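Long-range contact in lysine-sensitive aspartokinase 3 (Escherichia coli, PDB 2J0W), which phosphorylates L-aspartate with ATP in the first step of lysine biosynthesis and is feedback-inhibited by lysine: residues A[312-317]-A[377-382]. Sequence-based numbering, arbitrary orientation.
Sequences TLHSLN and LCRVEV
The backbone N of His314 donates to Arg379 O at 3.1 Å, a fairly straight bond (152° at the hydrogen), and it ties together two antiparallel segments. A weak bond from Thr312 N to Glu381 O joins them again further along. On the side of the pairing that carries Thr312 and Glu381, the imidazole of His314 meets the glutamate: NE2 lies 2.7 Å from OE2, a short but bent and therefore weak hydrogen bond. The carboxylate comes in at the ring edge, its plane turned 23° from that of the imidazole. With CG of His314 anti to its carbonyl carbon (chi1 -60°), the ring turns back along the strand towards Thr312, bringing NE2 to this acid, while the Arg379 side chain crosses it at a slant, its CD 3.6 Å from His314 CB and close to the ring. An alanine in place of His314 would probably leave Glu381 without this donor and take away the ring that Arg379 CD packs against. Leu313 and Val380 lie side by side on the other face, CD2 of the leucine against CG1 of the valine, and Leu313 CD1 reaches Cys378 SG at 4.1 Å. Past the pairing, Leu316 rests its CG 3.4 Å from Arg379 N. Phe324 of helix 321-328, a residue of the allosteric lysine site, touches both Ser315 and Cys378, and His314 packs on Ala422 of the second subunit. Strand 299-313 thus meets strand 380-384, which follows helix 368-377, in the antiparallel sheet of an ACT domain, the regulatory module that binds lysine between the subunits of the dimer.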
ATOM      1  N   THR A 312     -10.860  -1.224  -4.489  1.00 67.50           N
ATOM      2  CA  THR A 312     -10.282   0.120  -4.456  1.00 68.32           C
ATOM      3  C   THR A 312     -11.171   1.095  -3.672  1.00 70.84           C
ATOM      4  O   THR A 312     -12.362   1.235  -3.952  1.00 69.89           O
ATOM      5  CB  THR A 312     -10.084   0.655  -5.894  1.00 62.56           C
ATOM      6  OG1 THR A 312      -9.192  -0.208  -6.610  1.00 52.26           O
ATOM      7  CG2 THR A 312      -9.513   2.055  -5.869  1.00 65.21           C
ATOM      8  N   LEU A 313     -10.588   1.763  -2.683  1.00 72.94           N
ATOM      9  CA  LEU A 313     -11.343   2.717  -1.882  1.00 74.15           C
ATOM     10  C   LEU A 313     -10.881   4.161  -2.028  1.00 77.34           C
ATOM     11  O   LEU A 313      -9.729   4.505  -1.756  1.00 77.60           O
ATOM     12  CB  LEU A 313     -11.303   2.327  -0.410  1.00 65.97           C
ATOM     13  CG  LEU A 313     -12.068   1.053  -0.067  1.00 68.17           C
ATOM     14  CD1 LEU A 313     -12.026   0.811   1.439  1.00 48.10           C
ATOM     15  CD2 LEU A 313     -13.507   1.190  -0.557  1.00 68.34           C
ATOM     16  N   HIS A 314     -11.804   4.996  -2.479  1.00 81.83           N
ATOM     17  CA  HIS A 314     -11.558   6.419  -2.646  1.00 87.01           C
ATOM     18  C   HIS A 314     -12.394   7.028  -1.523  1.00 89.37           C
ATOM     19  O   HIS A 314     -13.356   6.409  -1.079  1.00 91.77           O
ATOM     20  CB  HIS A 314     -12.058   6.863  -4.016  1.00 87.91           C
ATOM     21  CG  HIS A 314     -11.390   6.159  -5.157  1.00 84.94           C
ATOM     22  ND1 HIS A 314     -10.116   6.465  -5.577  1.00 88.70           N
ATOM     23  CD2 HIS A 314     -11.820   5.153  -5.955  1.00 84.67           C
ATOM     24  CE1 HIS A 314      -9.787   5.678  -6.589  1.00 87.01           C
ATOM     25  NE2 HIS A 314     -10.802   4.874  -6.835  1.00 86.61           N
ATOM     26  N   SER A 315     -12.047   8.218  -1.055  1.00 90.64           N
ATOM     27  CA  SER A 315     -12.805   8.797   0.046  1.00 94.38           C
ATOM     28  C   SER A 315     -13.907   9.763  -0.349  1.00 97.47           C
ATOM     29  O   SER A 315     -13.767  10.531  -1.304  1.00 95.40           O
ATOM     30  CB  SER A 315     -11.867   9.514   1.011  1.00 93.69           C
ATOM     31  OG  SER A 315     -11.260  10.616   0.388  1.00 96.03           O
ATOM     32  N   LEU A 316     -15.017   9.721   0.388  1.00102.01           N
ATOM     33  CA  LEU A 316     -16.109  10.645   0.123  1.00106.26           C
ATOM     34  C   LEU A 316     -15.742  11.931   0.857  1.00111.15           C
ATOM     35  O   LEU A 316     -16.597  12.727   1.254  1.00111.74           O
ATOM     36  CB  LEU A 316     -17.457  10.069   0.584  1.00102.68           C
ATOM     37  CG  LEU A 316     -18.077   9.050  -0.395  1.00 96.80           C
ATOM     38  CD1 LEU A 316     -19.446   8.614   0.106  1.00 92.47           C
ATOM     39  CD2 LEU A 316     -18.201   9.665  -1.791  1.00 91.69           C
ATOM     40  N   ASN A 317     -14.428  12.078   1.038  1.00114.71           N
ATOM     41  CA  ASN A 317     -13.788  13.246   1.640  1.00115.81           C
ATOM     42  C   ASN A 317     -14.401  13.819   2.922  1.00118.40           C
ATOM     43  O   ASN A 317     -14.713  15.006   2.978  1.00118.68           O
ATOM     44  CB  ASN A 317     -13.693  14.323   0.536  1.00113.30           C
ATOM     45  CG  ASN A 317     -12.943  15.567   0.966  1.00110.76           C
ATOM     46  OD1 ASN A 317     -13.545  16.558   1.378  1.00108.32           O
ATOM     47  ND2 ASN A 317     -11.621  15.524   0.862  1.00110.35           N
ATOM     48  N   LEU A 377     -18.740   5.923   4.155  1.00 92.83           N
ATOM     49  CA  LEU A 377     -17.494   6.457   4.681  1.00 87.73           C
ATOM     50  C   LEU A 377     -16.490   6.762   3.571  1.00 84.13           C
ATOM     51  O   LEU A 377     -15.556   7.538   3.764  1.00 83.14           O
ATOM     52  CB  LEU A 377     -16.865   5.466   5.660  1.00 84.67           C
ATOM     53  CG  LEU A 377     -15.406   5.791   6.012  1.00 86.53           C
ATOM     54  CD1 LEU A 377     -15.335   7.188   6.610  1.00 85.20           C
ATOM     55  CD2 LEU A 377     -14.840   4.760   6.980  1.00 87.33           C
ATOM     56  N   CYS A 378     -16.683   6.151   2.409  1.00 81.89           N
ATOM     57  CA  CYS A 378     -15.776   6.349   1.286  1.00 81.09           C
ATOM     58  C   CYS A 378     -16.259   5.562   0.082  1.00 77.44           C
ATOM     59  O   CYS A 378     -16.607   4.398   0.210  1.00 76.83           O
ATOM     60  CB  CYS A 378     -14.375   5.870   1.661  1.00 85.18           C
ATOM     61  SG  CYS A 378     -14.295   4.140   2.215  1.00 89.99           S
ATOM     62  N   ARG A 379     -16.288   6.201  -1.081  1.00 75.84           N
ATOM     63  CA  ARG A 379     -16.716   5.535  -2.297  1.00 75.87           C
ATOM     64  C   ARG A 379     -15.947   4.219  -2.480  1.00 80.77           C
ATOM     65  O   ARG A 379     -14.735   4.156  -2.241  1.00 81.16           O
ATOM     66  CB  ARG A 379     -16.458   6.435  -3.497  1.00 71.96           C
ATOM     67  CG  ARG A 379     -16.035   5.652  -4.711  1.00 81.30           C
ATOM     68  CD  ARG A 379     -15.253   6.503  -5.643  1.00 91.00           C
ATOM     69  NE  ARG A 379     -16.100   7.057  -6.682  1.00 96.90           N
ATOM     70  CZ  ARG A 379     -15.675   7.927  -7.587  1.00 97.87           C
ATOM     71  NH1 ARG A 379     -14.413   8.337  -7.563  1.00 91.89           N
ATOM     72  NH2 ARG A 379     -16.508   8.375  -8.518  1.00 98.36           N
ATOM     73  N   VAL A 380     -16.656   3.178  -2.923  1.00 82.85           N
ATOM     74  CA  VAL A 380     -16.062   1.857  -3.139  1.00 81.81           C
ATOM     75  C   VAL A 380     -15.988   1.443  -4.603  1.00 78.12           C
ATOM     76  O   VAL A 380     -16.677   1.995  -5.462  1.00 77.67           O
ATOM     77  CB  VAL A 380     -16.850   0.757  -2.400  1.00 82.59           C
ATOM     78  CG1 VAL A 380     -16.788   0.986  -0.898  1.00 83.15           C
ATOM     79  CG2 VAL A 380     -18.291   0.748  -2.886  1.00 83.88           C
ATOM     80  N   GLU A 381     -15.139   0.459  -4.867  1.00 76.50           N
ATOM     81  CA  GLU A 381     -14.948  -0.089  -6.204  1.00 76.64           C
ATOM     82  C   GLU A 381     -14.559  -1.551  -6.063  1.00 75.77           C
ATOM     83  O   GLU A 381     -13.837  -1.917  -5.128  1.00 74.35           O
ATOM     84  CB  GLU A 381     -13.836   0.643  -6.946  1.00 78.25           C
ATOM     85  CG  GLU A 381     -14.240   1.952  -7.563  1.00 85.15           C
ATOM     86  CD  GLU A 381     -13.187   2.467  -8.523  1.00 95.82           C
ATOM     87  OE1 GLU A 381     -12.942   1.794  -9.549  1.00 97.73           O
ATOM     88  OE2 GLU A 381     -12.599   3.537  -8.253  1.00 99.94           O
ATOM     89  N   VAL A 382     -15.046  -2.385  -6.980  1.00 74.63           N
ATOM     90  CA  VAL A 382     -14.729  -3.811  -6.948  1.00 74.76           C
ATOM     91  C   VAL A 382     -14.524  -4.400  -8.338  1.00 73.01           C
ATOM     92  O   VAL A 382     -15.434  -4.400  -9.166  1.00 73.59           O
ATOM     93  CB  VAL A 382     -15.834  -4.638  -6.250  1.00 74.93           C
ATOM     94  CG1 VAL A 382     -15.415  -6.105  -6.186  1.00 70.26           C
ATOM     95  CG2 VAL A 382     -16.093  -4.098  -4.853  1.00 73.67           C
TER